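PDB 6K0P: alpha-1,3-glucanase from Paenibacillus glycanilyticus, which probably hydrolyses the alpha-1,3-glycosidic bonds of alpha-1,3-glucan, as a family GH87 glycoside hydrolase. Local coordinates for residues 524-529 and 558-563; 212-217 and 242-247; 88-93 and 156-161; 433-438 and 479-484. The protein carries 1 engineered substitution. All coordinates share one frame; numbering follows the deposited sequence.

How the contacts relate
From the N terminus, contact 3 comes first: residues 88-93 and 156-161 close a loop of 62 residues inside the N-terminal beta domain, a fold of antiparallel sheets. The other three lie in the parallel beta-helix that follows. Contact 2 joins strand segments 212-217 and 242-247, contact 4 pairs 433-438 with 479-484, and contact 1 brings 524-529 against 558-563, closing loops of 24, 40 and 28 residues. The four are in series, so none nests in or crosses another. Contact 2 approaches contact 3 across the two domains, with nearest atoms about 15 Å apart. Contacts 1 and 2 lie on opposite sides of the chain centre, their own centres about 54 Å apart.

Contact 1: residues 524-529 and 558-563; sequences LVVRAE and AQSPNF. With GLC (alpha-D-glucopyranose), chain C; SO4 (sulfate ion), chain E.
Near the C-terminal end of the beta-helix, on the loop that leads to a glucose-binding pocket, Leu524 and Val526 pack against Gln559 and the type I turn from Ser560 to Phe563. Both branches of Leu524 meet the CD2-CE2 bond of Phe563: Leu524 CD1 lies 3.8 Å from Phe563 CD2, Leu524 CD2 next to Phe563 CE2, the side chains crossing at about a right angle. Val526 CG2 rests 3.7 Å from Gln559 CB. No direct hydrogen bond joins the segments; a water donates to Val525 O at 2.8 Å and to Ser560 OG at 2.7 Å, while Ser560 OG also bonds to Gly556 O. These loops follow neighbouring rungs of the parallel beta-helix, where Leu524 and Tyr555 pair through the backbone. Gln559 NE2 and Ala558 N hold a sulfate, probably from the crystallisation liquor, which Gly556 N also binds. Glu529, its CG placed between backbone N and carbonyl carbon (chi1 56°), ends an extended chain whose OE1 accepts the O1 hydroxyl of glucose at 2.6 Å. With an alanine here, that hydroxyl would probably lose its carboxylate acceptor and the sugar be less firmly fixed, although Gln460 and Gln495 also bond to the sugar.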
loop_
_atom_site.group_PDB
_atom_site.type_symbol
_atom_site.label_atom_id
_atom_site.label_comp_id
_atom_site.label_asym_id
_atom_site.label_seq_id
_atom_site.Cartn_x
_atom_site.Cartn_y
_atom_site.Cartn_z
ATOM N N LEU A 524 18.333 -5.876 18.585
ATOM C CA LEU A 524 19.410 -4.937 18.306
ATOM C C LEU A 524 20.361 -5.657 17.357
ATOM O O LEU A 524 20.990 -6.649 17.736
ATOM C CB LEU A 524 20.099 -4.519 19.607
ATOM C CG LEU A 524 19.198 -4.083 20.770
ATOM C CD1 LEU A 524 20.046 -3.651 21.985
ATOM C CD2 LEU A 524 18.241 -2.954 20.381
ATOM N N VAL A 525 20.423 -5.201 16.109
ATOM C CA VAL A 525 21.220 -5.898 15.104
ATOM C C VAL A 525 22.694 -5.763 15.463
ATOM O O VAL A 525 23.214 -4.651 15.610
ATOM C CB VAL A 525 20.921 -5.361 13.697
ATOM C CG1 VAL A 525 21.768 -6.096 12.640
ATOM C CG2 VAL A 525 19.423 -5.490 13.394
ATOM N N VAL A 526 23.375 -6.902 15.598
ATOM C CA VAL A 526 24.778 -6.927 16.007
ATOM C C VAL A 526 25.713 -6.942 14.807
ATOM O O VAL A 526 26.729 -6.240 14.789
ATOM C CB VAL A 526 25.012 -8.145 16.926
ATOM C CG1 VAL A 526 26.495 -8.288 17.268
ATOM C CG2 VAL A 526 24.196 -8.015 18.185
ATOM N N ARG A 527 25.400 -7.753 13.798
ATOM C CA ARG A 527 26.217 -7.818 12.592
ATOM C C ARG A 527 25.279 -8.247 11.468
ATOM O O ARG A 527 24.996 -9.441 11.312
ATOM C CB ARG A 527 27.383 -8.787 12.761
ATOM C CG ARG A 527 28.290 -8.864 11.536
ATOM C CD ARG A 527 29.521 -9.752 11.772
ATOM N NE ARG A 527 29.217 -11.181 11.879
ATOM C CZ ARG A 527 29.171 -11.851 13.027
ATOM N NH1 ARG A 527 29.395 -11.222 14.175
ATOM N NH2 ARG A 527 28.898 -13.152 13.031
ATOM N N ALA A 528 24.771 -7.258 10.723
ATOM C CA ALA A 528 23.801 -7.534 9.668
ATOM C C ALA A 528 24.409 -8.355 8.538
ATOM O O ALA A 528 23.700 -9.127 7.883
ATOM C CB ALA A 528 23.249 -6.214 9.124
ATOM N N GLU A 529 25.709 -8.194 8.298
ATOM C CA GLU A 529 26.448 -8.829 7.211
ATOM C C GLU A 529 27.906 -8.464 7.439
ATOM O O GLU A 529 28.222 -7.659 8.319
ATOM C CB GLU A 529 25.976 -8.336 5.833
ATOM C CG GLU A 529 26.061 -6.830 5.681
ATOM C CD GLU A 529 25.485 -6.332 4.373
ATOM O OE1 GLU A 529 25.262 -5.108 4.246
ATOM O OE2 GLU A 529 25.253 -7.162 3.466
ATOM N N ALA A 558 23.492 -7.493 25.168
ATOM C CA ALA A 558 24.834 -7.671 25.713
ATOM C C ALA A 558 25.910 -7.442 24.663
ATOM O O ALA A 558 27.044 -7.091 25.009
ATOM C CB ALA A 558 24.974 -9.071 26.314
ATOM N N GLN A 559 25.588 -7.643 23.386
ATOM C CA GLN A 559 26.549 -7.518 22.298
ATOM C C GLN A 559 26.549 -6.140 21.662
ATOM O O GLN A 559 27.203 -5.945 20.631
ATOM C CB GLN A 559 26.268 -8.564 21.217
ATOM C CG GLN A 559 26.360 -9.992 21.692
ATOM C CD GLN A 559 25.897 -10.953 20.624
ATOM O OE1 GLN A 559 26.669 -11.326 19.736
ATOM N NE2 GLN A 559 24.618 -11.322 20.674
ATOM N N SER A 560 25.824 -5.190 22.246
ATOM C CA SER A 560 25.708 -3.836 21.707
ATOM C C SER A 560 26.214 -2.848 22.751
ATOM O O SER A 560 25.421 -2.141 23.395
ATOM C CB SER A 560 24.284 -3.538 21.250
ATOM O OG SER A 560 23.812 -4.582 20.405
ATOM N N PRO A 561 27.539 -2.774 22.940
ATOM C CA PRO A 561 28.096 -1.944 24.019
ATOM C C PRO A 561 27.986 -0.452 23.779
ATOM O O PRO A 561 28.253 0.314 24.714
ATOM C CB PRO A 561 29.566 -2.384 24.072
ATOM C CG PRO A 561 29.875 -2.808 22.683
ATOM C CD PRO A 561 28.597 -3.449 22.164
ATOM N N ASN A 562 27.620 -0.013 22.572
ATOM C CA ASN A 562 27.466 1.401 22.255
ATOM C C ASN A 562 26.010 1.851 22.282
ATOM O O ASN A 562 25.723 2.999 21.919
ATOM C CB ASN A 562 28.056 1.700 20.872
ATOM C CG ASN A 562 29.359 0.969 20.619
ATOM O OD1 ASN A 562 29.383 -0.108 20.005
ATOM N ND2 ASN A 562 30.460 1.553 21.087
ATOM N N PHE A 563 25.090 0.973 22.683
ATOM C CA PHE A 563 23.656 1.230 22.641
ATOM C C PHE A 563 23.075 0.968 24.021
ATOM O O PHE A 563 23.307 -0.102 24.595
ATOM C CB PHE A 563 22.973 0.300 21.626
ATOM C CG PHE A 563 21.541 0.679 21.317
ATOM C CD1 PHE A 563 21.267 1.551 20.281
ATOM C CD2 PHE A 563 20.475 0.164 22.053
ATOM C CE1 PHE A 563 19.957 1.904 19.969
ATOM C CE2 PHE A 563 19.157 0.521 21.739
ATOM C CZ PHE A 563 18.913 1.392 20.696
HETATM C C1 GLC C . 22.758 -3.866 2.358
HETATM C C2 GLC C . 22.326 -2.987 1.225
HETATM C C3 GLC C . 21.934 -1.597 1.655
HETATM C C4 GLC C . 20.947 -1.717 2.784
HETATM C C5 GLC C . 21.637 -2.462 3.906
HETATM C C6 GLC C . 20.692 -2.646 5.060
HETATM O O1 GLC C . 23.941 -3.469 2.714
HETATM O O2 GLC C . 23.328 -2.932 0.226
HETATM O O3 GLC C . 21.139 -1.114 0.602
HETATM O O4 GLC C . 20.518 -0.438 3.245
HETATM O O5 GLC C . 21.970 -3.747 3.485
HETATM O O6 GLC C . 21.192 -3.462 6.081
HETATM S S SO4 E . 22.613 -10.775 23.787
HETATM O O1 SO4 E . 23.461 -9.930 22.972
HETATM O O2 SO4 E . 23.441 -11.899 24.280
HETATM O O3 SO4 E . 22.070 -10.044 24.919
HETATM O O4 SO4 E . 21.473 -11.305 23.030
HETATM O O HOH W 1 22.960 -3.422 18.090
#

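Contact 2: residues 212-217 and 242-247; sequences IYIPAG and TKLVAP
Thr242 packs against Ile214 and bonds to its carbonyl, and this is the tight end of the contact. Its OG1 gives a hydrogen bond of 2.8 Å to Ile214 O, approaching 33° off the carbonyl plane, and is also bonded to Ala237 N. With CG2 anti to the backbone N and OG1 beside it (chi1 -64°), Thr242 turns its methyl against Ile214, and Thr242 CG2 meets Ile214 CG2 at 3.6 Å. Leu244 CD2 continues this apolar layer, lying 4.0 Å from Ile214 CD1; the Ile214 side chain crosses both neighbours at about a right angle. Trp219 touches Ile214 and Leu244, and Ile196 of helix 196-204 reaches Leu244.

The other side is looser. Ala216 is exposed and turns its CB away from residues 242-247, and Gly217 meets the neighbouring parallel strand through its backbone: Lys243 N bonds to Gly217 O at 2.9 Å. At the backbone angles of Gly217 a CB would run into the carbonyl oxygen of Ala216. The extended chain of Lys243, part of a glycan pocket of this protein, passes Gly217 O with its CB at 3.5 Å and leads away to a bound glucose, where NZ makes a weak hydrogen bond to the ring O5. A strand, a short loop through Pro215 and Ala216, and a second strand pairing in parallel with the next rung (Gly217 with Thr242), around an apolar interior holding Ile214 and Leu244, are characteristic of a parallel beta-helix.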
loop_
_atom_site.group_PDB
_atom_site.type_symbol
_atom_site.label_atom_id
_atom_site.label_comp_id
_atom_site.label_asym_id
_atom_site.label_seq_id
_atom_site.Cartn_x
_atom_site.Cartn_y
_atom_site.Cartn_z
ATOM N N ILE A 212 -14.442 20.545 -15.263
ATOM C CA ILE A 212 -15.092 19.576 -16.131
ATOM C C ILE A 212 -15.762 18.505 -15.290
ATOM O O ILE A 212 -15.374 18.247 -14.144
ATOM C CB ILE A 212 -14.130 18.934 -17.156
ATOM C CG1 ILE A 212 -13.102 18.027 -16.467
ATOM C CG2 ILE A 212 -13.452 20.009 -17.997
ATOM C CD1 ILE A 212 -12.326 17.123 -17.446
ATOM N N TYR A 213 -16.790 17.897 -15.870
ATOM C CA TYR A 213 -17.482 16.760 -15.288
ATOM C C TYR A 213 -17.290 15.573 -16.214
ATOM O O TYR A 213 -17.477 15.691 -17.432
ATOM C CB TYR A 213 -18.978 17.061 -15.150
ATOM C CG TYR A 213 -19.808 15.867 -14.743
ATOM C CD1 TYR A 213 -19.720 15.333 -13.458
ATOM C CD2 TYR A 213 -20.688 15.272 -15.646
ATOM C CE1 TYR A 213 -20.492 14.236 -13.087
ATOM C CE2 TYR A 213 -21.469 14.188 -15.275
ATOM C CZ TYR A 213 -21.363 13.676 -14.004
ATOM O OH TYR A 213 -22.152 12.599 -13.662
ATOM N N ILE A 214 -16.911 14.436 -15.639
ATOM C CA ILE A 214 -16.712 13.214 -16.408
ATOM C C ILE A 214 -17.800 12.227 -15.998
ATOM O O ILE A 214 -17.790 11.729 -14.860
ATOM C CB ILE A 214 -15.310 12.627 -16.214
ATOM C CG1 ILE A 214 -14.253 13.722 -16.369
ATOM C CG2 ILE A 214 -15.069 11.513 -17.225
ATOM C CD1 ILE A 214 -12.794 13.228 -16.252
ATOM N N PRO A 215 -18.758 11.936 -16.868
ATOM C CA PRO A 215 -19.916 11.128 -16.475
ATOM C C PRO A 215 -19.532 9.681 -16.216
ATOM O O PRO A 215 -18.406 9.237 -16.456
ATOM C CB PRO A 215 -20.843 11.205 -17.694
ATOM C CG PRO A 215 -20.326 12.311 -18.538
ATOM C CD PRO A 215 -18.858 12.442 -18.246
ATOM N N ALA A 216 -20.518 8.926 -15.735
ATOM C CA ALA A 216 -20.362 7.481 -15.651
ATOM C C ALA A 216 -19.978 6.932 -17.017
ATOM O O ALA A 216 -20.474 7.394 -18.054
ATOM C CB ALA A 216 -21.683 6.855 -15.196
ATOM N N GLY A 217 -19.074 5.954 -17.022
ATOM C CA GLY A 217 -18.661 5.333 -18.260
ATOM C C GLY A 217 -17.194 4.985 -18.270
ATOM O O GLY A 217 -16.512 5.153 -17.257
ATOM N N THR A 242 -17.343 6.461 -12.931
ATOM C CA THR A 242 -16.484 7.149 -13.894
ATOM C C THR A 242 -15.145 6.430 -13.905
ATOM O O THR A 242 -14.424 6.450 -12.904
ATOM C CB THR A 242 -16.285 8.604 -13.484
ATOM O OG1 THR A 242 -17.546 9.285 -13.520
ATOM C CG2 THR A 242 -15.304 9.306 -14.438
ATOM N N LYS A 243 -14.814 5.800 -15.031
ATOM C CA LYS A 243 -13.587 5.022 -15.173
ATOM C C LYS A 243 -12.744 5.632 -16.281
ATOM O O LYS A 243 -13.149 5.616 -17.450
ATOM C CB LYS A 243 -13.919 3.570 -15.530
ATOM C CG LYS A 243 -14.791 2.881 -14.483
ATOM C CD LYS A 243 -15.263 1.515 -14.980
ATOM C CE LYS A 243 -16.188 0.842 -13.973
ATOM N NZ LYS A 243 -16.496 -0.553 -14.411
ATOM N N LEU A 244 -11.569 6.139 -15.920
ATOM C CA LEU A 244 -10.594 6.592 -16.901
ATOM C C LEU A 244 -9.694 5.405 -17.214
ATOM O O LEU A 244 -9.110 4.807 -16.301
ATOM C CB LEU A 244 -9.781 7.753 -16.333
ATOM C CG LEU A 244 -10.571 8.912 -15.720
ATOM C CD1 LEU A 244 -9.611 10.050 -15.341
ATOM C CD2 LEU A 244 -11.672 9.412 -16.654
ATOM N N VAL A 245 -9.610 5.033 -18.486
ATOM C CA VAL A 245 -9.051 3.743 -18.877
ATOM C C VAL A 245 -7.879 3.967 -19.826
ATOM O O VAL A 245 -8.059 4.495 -20.931
ATOM C CB VAL A 245 -10.122 2.840 -19.515
ATOM C CG1 VAL A 245 -9.531 1.493 -19.890
ATOM C CG2 VAL A 245 -11.300 2.649 -18.556
ATOM N N ALA A 246 -6.687 3.539 -19.409
ATOM C CA ALA A 246 -5.559 3.509 -20.331
ATOM C C ALA A 246 -5.829 2.452 -21.402
ATOM O O ALA A 246 -6.490 1.448 -21.135
ATOM C CB ALA A 246 -4.278 3.144 -19.577
ATOM N N PRO A 247 -5.334 2.653 -22.642
ATOM C CA PRO A 247 -5.629 1.684 -23.709
ATOM C C PRO A 247 -5.177 0.288 -23.331
ATOM O O PRO A 247 -3.978 0.045 -23.177
ATOM C CB PRO A 247 -4.837 2.226 -24.907
ATOM C CG PRO A 247 -4.716 3.697 -24.626
ATOM C CD PRO A 247 -4.543 3.793 -23.133
#

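Contact 3: residues 88-93 and 156-161; sequences TVSIYA and QKDAGD
Asp161 OD2 is gripped by two donors: Ser90 OG at 2.7 Å, which meets its syn lone pair, and Asp158 N at 2.8 Å, which arrives from above the carboxylate plane. The second oxygen, Asp161 OD1, takes the hydroxyl of Thr88 OG1 at 2.7 Å on its anti side and forms a salt bridge with Lys100, which also bonds to Ser90 OG. Both hydroxyls come from one face of strand 86-93, and the type II turn from Asp158 to Asp161 brings the Asp161 carboxylate to these hydroxyls. Farther along, Tyr92 and Asp158 come from opposite directions: Tyr92 OH donates to Asp158 OD2 at 2.5 Å, with that oxygen at the ring edge and the ring and carboxylate planes 81° apart. Asp158 OD1 is occupied by Gln156 NE2 at 2.8 Å, in the amide plane, so both carboxylate oxygens are tied and the group is kept from turning. Gln156 reaches there with CG anti to the backbone N (chi1 -180°). Ser90 and Gln156 form an antiparallel hydrogen-bonded pair, and Val89 CG2 touches Gln156 O. The contact belongs to the N-terminal domain, whose family is related to galactose-binding domains, and to its antiparallel sheet with strands 152-156 and 86-93. Asp158, met by Tyr92 and Gln156, and Asp161, met by Thr88, Ser90, Lys100 and the Asp158 backbone N, are probably held as carboxylates, which would help to fasten the turn to the strand.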
loop_
_atom_site.group_PDB
_atom_site.type_symbol
_atom_site.label_atom_id
_atom_site.label_comp_id
_atom_site.label_asym_id
_atom_site.label_seq_id
_atom_site.Cartn_x
_atom_site.Cartn_y
_atom_site.Cartn_z
ATOM N N THR A 88 -14.123 -16.767 -15.668
ATOM C CA THR A 88 -15.148 -16.348 -14.725
ATOM C C THR A 88 -15.104 -17.195 -13.458
ATOM O O THR A 88 -14.558 -18.301 -13.426
ATOM C CB THR A 88 -16.558 -16.437 -15.328
ATOM O OG1 THR A 88 -16.775 -17.756 -15.860
ATOM C CG2 THR A 88 -16.735 -15.400 -16.441
ATOM N N VAL A 89 -15.684 -16.636 -12.401
ATOM C CA VAL A 89 -16.122 -17.398 -11.242
ATOM C C VAL A 89 -17.473 -16.823 -10.843
ATOM O O VAL A 89 -17.763 -15.650 -11.097
ATOM C CB VAL A 89 -15.083 -17.385 -10.090
ATOM C CG1 VAL A 89 -15.011 -16.010 -9.428
ATOM C CG2 VAL A 89 -15.396 -18.477 -9.062
ATOM N N SER A 90 -18.322 -17.653 -10.249
ATOM C CA SER A 90 -19.720 -17.293 -10.071
ATOM C C SER A 90 -20.011 -16.734 -8.686
ATOM O O SER A 90 -19.367 -17.098 -7.695
ATOM C CB SER A 90 -20.606 -18.501 -10.319
ATOM O OG SER A 90 -20.418 -18.962 -11.639
ATOM N N ILE A 91 -21.006 -15.845 -8.620
ATOM C CA ILE A 91 -21.456 -15.268 -7.358
ATOM C C ILE A 91 -22.932 -15.581 -7.160
ATOM O O ILE A 91 -23.732 -15.465 -8.101
ATOM C CB ILE A 91 -21.166 -13.754 -7.248
ATOM C CG1 ILE A 91 -21.615 -13.216 -5.885
ATOM C CG2 ILE A 91 -21.831 -12.968 -8.386
ATOM C CD1 ILE A 91 -21.133 -11.777 -5.602
ATOM N N TYR A 92 -23.273 -16.002 -5.944
ATOM C CA TYR A 92 -24.627 -16.355 -5.542
ATOM C C TYR A 92 -25.025 -15.514 -4.336
ATOM O O TYR A 92 -24.190 -15.190 -3.482
ATOM C CB TYR A 92 -24.679 -17.819 -5.087
ATOM C CG TYR A 92 -24.602 -18.857 -6.181
ATOM C CD1 TYR A 92 -23.447 -19.028 -6.933
ATOM C CD2 TYR A 92 -25.680 -19.691 -6.439
ATOM C CE1 TYR A 92 -23.379 -19.991 -7.932
ATOM C CE2 TYR A 92 -25.624 -20.653 -7.425
ATOM C CZ TYR A 92 -24.479 -20.797 -8.171
ATOM O OH TYR A 92 -24.443 -21.758 -9.146
ATOM N N ALA A 93 -26.318 -15.173 -4.260
ATOM C CA ALA A 93 -26.897 -14.514 -3.095
ATOM C C ALA A 93 -28.004 -15.409 -2.561
ATOM O O ALA A 93 -28.962 -15.714 -3.283
ATOM C CB ALA A 93 -27.463 -13.136 -3.452
ATOM N N GLN A 156 -18.546 -19.398 -6.117
ATOM C CA GLN A 156 -18.624 -20.807 -6.478
ATOM C C GLN A 156 -18.105 -21.022 -7.891
ATOM O O GLN A 156 -18.377 -20.228 -8.800
ATOM C CB GLN A 156 -20.071 -21.302 -6.371
ATOM C CG GLN A 156 -20.284 -22.768 -6.720
ATOM C CD GLN A 156 -21.627 -23.264 -6.235
ATOM O OE1 GLN A 156 -21.853 -23.375 -5.033
ATOM N NE2 GLN A 156 -22.527 -23.562 -7.166
ATOM N N LYS A 157 -17.362 -22.110 -8.067
ATOM C CA LYS A 157 -16.792 -22.466 -9.363
ATOM C C LYS A 157 -17.766 -23.403 -10.065
ATOM O O LYS A 157 -17.835 -24.593 -9.748
ATOM C CB LYS A 157 -15.428 -23.120 -9.162
ATOM C CG LYS A 157 -14.452 -22.864 -10.298
ATOM C CD LYS A 157 -13.089 -23.507 -10.017
ATOM C CE LYS A 157 -13.117 -24.988 -10.332
ATOM N NZ LYS A 157 -13.297 -25.279 -11.781
ATOM N N ASP A 158 -18.523 -22.869 -11.016
ATOM C CA ASP A 158 -19.521 -23.639 -11.746
ATOM C C ASP A 158 -18.939 -24.120 -13.074
ATOM O O ASP A 158 -17.826 -23.760 -13.466
ATOM C CB ASP A 158 -20.784 -22.793 -11.984
ATOM C CG ASP A 158 -21.615 -22.600 -10.721
ATOM O OD1 ASP A 158 -21.506 -23.426 -9.794
ATOM O OD2 ASP A 158 -22.402 -21.625 -10.662
ATOM N N ALA A 159 -19.713 -24.950 -13.776
ATOM C CA ALA A 159 -19.301 -25.370 -15.107
ATOM C C ALA A 159 -19.070 -24.141 -15.976
ATOM O O ALA A 159 -19.869 -23.202 -15.968
ATOM C CB ALA A 159 -20.381 -26.257 -15.733
ATOM N N GLY A 160 -17.954 -24.130 -16.702
ATOM C CA GLY A 160 -17.621 -23.003 -17.549
ATOM C C GLY A 160 -16.785 -21.925 -16.885
ATOM O O GLY A 160 -16.257 -21.054 -17.586
ATOM N N ASP A 161 -16.662 -21.947 -15.561
ATOM C CA ASP A 161 -15.767 -21.039 -14.855
ATOM C C ASP A 161 -14.326 -21.538 -14.989
ATOM O O ASP A 161 -14.057 -22.590 -15.585
ATOM C CB ASP A 161 -16.183 -20.912 -13.388
ATOM C CG ASP A 161 -17.502 -20.167 -13.198
ATOM O OD1 ASP A 161 -17.905 -19.387 -14.092
ATOM O OD2 ASP A 161 -18.140 -20.350 -12.135
HETATM O O HOH W 2 -14.127 -19.235 -17.301
#

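Contact 4: residues 433-438 and 479-484; sequences VIDGAT and IKNVDI
Asp435 and Asn481 lie side by side, pointing the same way with carboxylate and amide planes 49° apart. Asn481 ND2 donates to Asp435 OD1 at 2.9 Å, nearly straight and within the amide plane, though it meets the oxygen on its syn side 29° out of the carboxylate plane. Asp435 puts CG anti to the backbone N (chi1 174°), and its other oxygen bonds to Gln400, while Asn481 OD1 takes a bond from Asn511. Polar side chains so aligned between rungs resemble the asparagine ladders of parallel beta-helices; the chain turns a corner at Gly436 in one rung and at Asn481 in the next. Lys480 lies obliquely across Asp435, CE 3.7 Å from Asp435 CG; NZ stays 4.6 Å from Asp435 OD2, beyond a salt bridge. An alanine in place of Asp435 is likely to leave the amides of Asn481 and Gln400 without their carboxylate acceptors, OD1 and OD2. Backbone bonds such as Lys480 N to Ile434 O join the rungs. On the inner face, Ala437 CB sits 4.1 Å from Val482 CG2. Outside, a water links Thr438 OG1 to Asp483 OD2; Arg13 makes a salt bridge to Asp483 and a hydrogen bond to Thr438, and Asp483 OD1 bonds to Asn513.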
loop_
_atom_site.group_PDB
_atom_site.type_symbol
_atom_site.label_atom_id
_atom_site.label_comp_id
_atom_site.label_asym_id
_atom_site.label_seq_id
_atom_site.Cartn_x
_atom_site.Cartn_y
_atom_site.Cartn_z
ATOM N N VAL A 433 6.773 11.308 14.441
ATOM C CA VAL A 433 5.897 10.630 15.387
ATOM C C VAL A 433 5.116 9.544 14.666
ATOM O O VAL A 433 4.474 9.808 13.639
ATOM C CB VAL A 433 4.930 11.613 16.070
ATOM C CG1 VAL A 433 3.980 10.858 17.010
ATOM C CG2 VAL A 433 5.696 12.696 16.809
ATOM N N ILE A 434 5.173 8.334 15.206
ATOM C CA ILE A 434 4.275 7.247 14.843
ATOM C C ILE A 434 3.365 7.056 16.051
ATOM O O ILE A 434 3.832 6.699 17.137
ATOM C CB ILE A 434 5.042 5.960 14.499
ATOM C CG1 ILE A 434 5.746 6.081 13.133
ATOM C CG2 ILE A 434 4.084 4.766 14.480
ATOM C CD1 ILE A 434 6.977 6.966 13.104
ATOM N N ASP A 435 2.075 7.333 15.895
ATOM C CA ASP A 435 1.145 7.362 17.024
ATOM C C ASP A 435 -0.128 6.614 16.658
ATOM O O ASP A 435 -0.967 7.138 15.920
ATOM C CB ASP A 435 0.818 8.803 17.412
ATOM C CG ASP A 435 -0.266 8.897 18.482
ATOM O OD1 ASP A 435 -0.524 7.904 19.192
ATOM O OD2 ASP A 435 -0.871 9.979 18.600
ATOM N N GLY A 436 -0.281 5.407 17.195
ATOM C CA GLY A 436 -1.475 4.632 16.923
ATOM C C GLY A 436 -1.320 3.804 15.669
ATOM O O GLY A 436 -1.566 4.292 14.565
ATOM N N ALA A 437 -0.878 2.564 15.810
ATOM C CA ALA A 437 -0.660 1.732 14.639
ATOM C C ALA A 437 -0.884 0.277 15.006
ATOM O O ALA A 437 -0.512 -0.159 16.097
ATOM C CB ALA A 437 0.761 1.917 14.086
ATOM N N THR A 438 -1.508 -0.467 14.104
ATOM C CA THR A 438 -1.589 -1.916 14.223
ATOM C C THR A 438 -0.881 -2.504 13.021
ATOM O O THR A 438 -1.159 -2.105 11.887
ATOM C CB THR A 438 -3.042 -2.391 14.285
ATOM O OG1 THR A 438 -3.671 -1.785 15.425
ATOM C CG2 THR A 438 -3.105 -3.910 14.416
ATOM N N ILE A 479 7.663 6.539 18.902
ATOM C CA ILE A 479 6.809 5.440 18.452
ATOM C C ILE A 479 5.893 5.112 19.617
ATOM O O ILE A 479 6.361 4.646 20.661
ATOM C CB ILE A 479 7.628 4.205 18.040
ATOM C CG1 ILE A 479 8.523 4.520 16.835
ATOM C CG2 ILE A 479 6.706 3.013 17.747
ATOM C CD1 ILE A 479 9.696 3.573 16.656
ATOM N N LYS A 480 4.596 5.362 19.463
ATOM C CA LYS A 480 3.703 5.171 20.594
ATOM C C LYS A 480 2.368 4.595 20.155
ATOM O O LYS A 480 1.893 4.853 19.044
ATOM C CB LYS A 480 3.515 6.465 21.396
ATOM C CG LYS A 480 2.943 7.638 20.634
ATOM C CD LYS A 480 2.785 8.840 21.570
ATOM C CE LYS A 480 2.388 10.100 20.824
ATOM N NZ LYS A 480 2.204 11.259 21.762
ATOM N N ASN A 481 1.776 3.798 21.051
ATOM C CA ASN A 481 0.433 3.240 20.873
ATOM C C ASN A 481 0.369 2.300 19.666
ATOM O O ASN A 481 -0.414 2.482 18.734
ATOM C CB ASN A 481 -0.615 4.356 20.806
ATOM C CG ASN A 481 -0.549 5.261 22.016
ATOM O OD1 ASN A 481 -0.579 4.786 23.146
ATOM N ND2 ASN A 481 -0.425 6.566 21.789
ATOM N N VAL A 482 1.213 1.273 19.699
ATOM C CA VAL A 482 1.371 0.363 18.571
ATOM C C VAL A 482 1.106 -1.062 19.027
ATOM O O VAL A 482 1.646 -1.507 20.046
ATOM C CB VAL A 482 2.771 0.469 17.942
ATOM C CG1 VAL A 482 2.894 -0.522 16.769
ATOM C CG2 VAL A 482 3.037 1.874 17.465
ATOM N N ASP A 483 0.305 -1.783 18.257
ATOM C CA ASP A 483 0.117 -3.212 18.449
ATOM C C ASP A 483 0.736 -3.938 17.265
ATOM O O ASP A 483 0.366 -3.683 16.111
ATOM C CB ASP A 483 -1.363 -3.549 18.585
ATOM C CG ASP A 483 -1.958 -2.965 19.837
ATOM O OD1 ASP A 483 -1.377 -3.190 20.914
ATOM O OD2 ASP A 483 -2.975 -2.250 19.748
ATOM N N ILE A 484 1.672 -4.836 17.551
ATOM C CA ILE A 484 2.391 -5.592 16.530
ATOM C C ILE A 484 2.009 -7.052 16.723
ATOM O O ILE A 484 2.383 -7.679 17.727
ATOM C CB ILE A 484 3.907 -5.386 16.630
ATOM C CG1 ILE A 484 4.251 -3.933 16.287
ATOM C CG2 ILE A 484 4.638 -6.348 15.710
ATOM C CD1 ILE A 484 5.677 -3.526 16.636
HETATM O O HOH W 3 -4.770 -3.113 17.764
#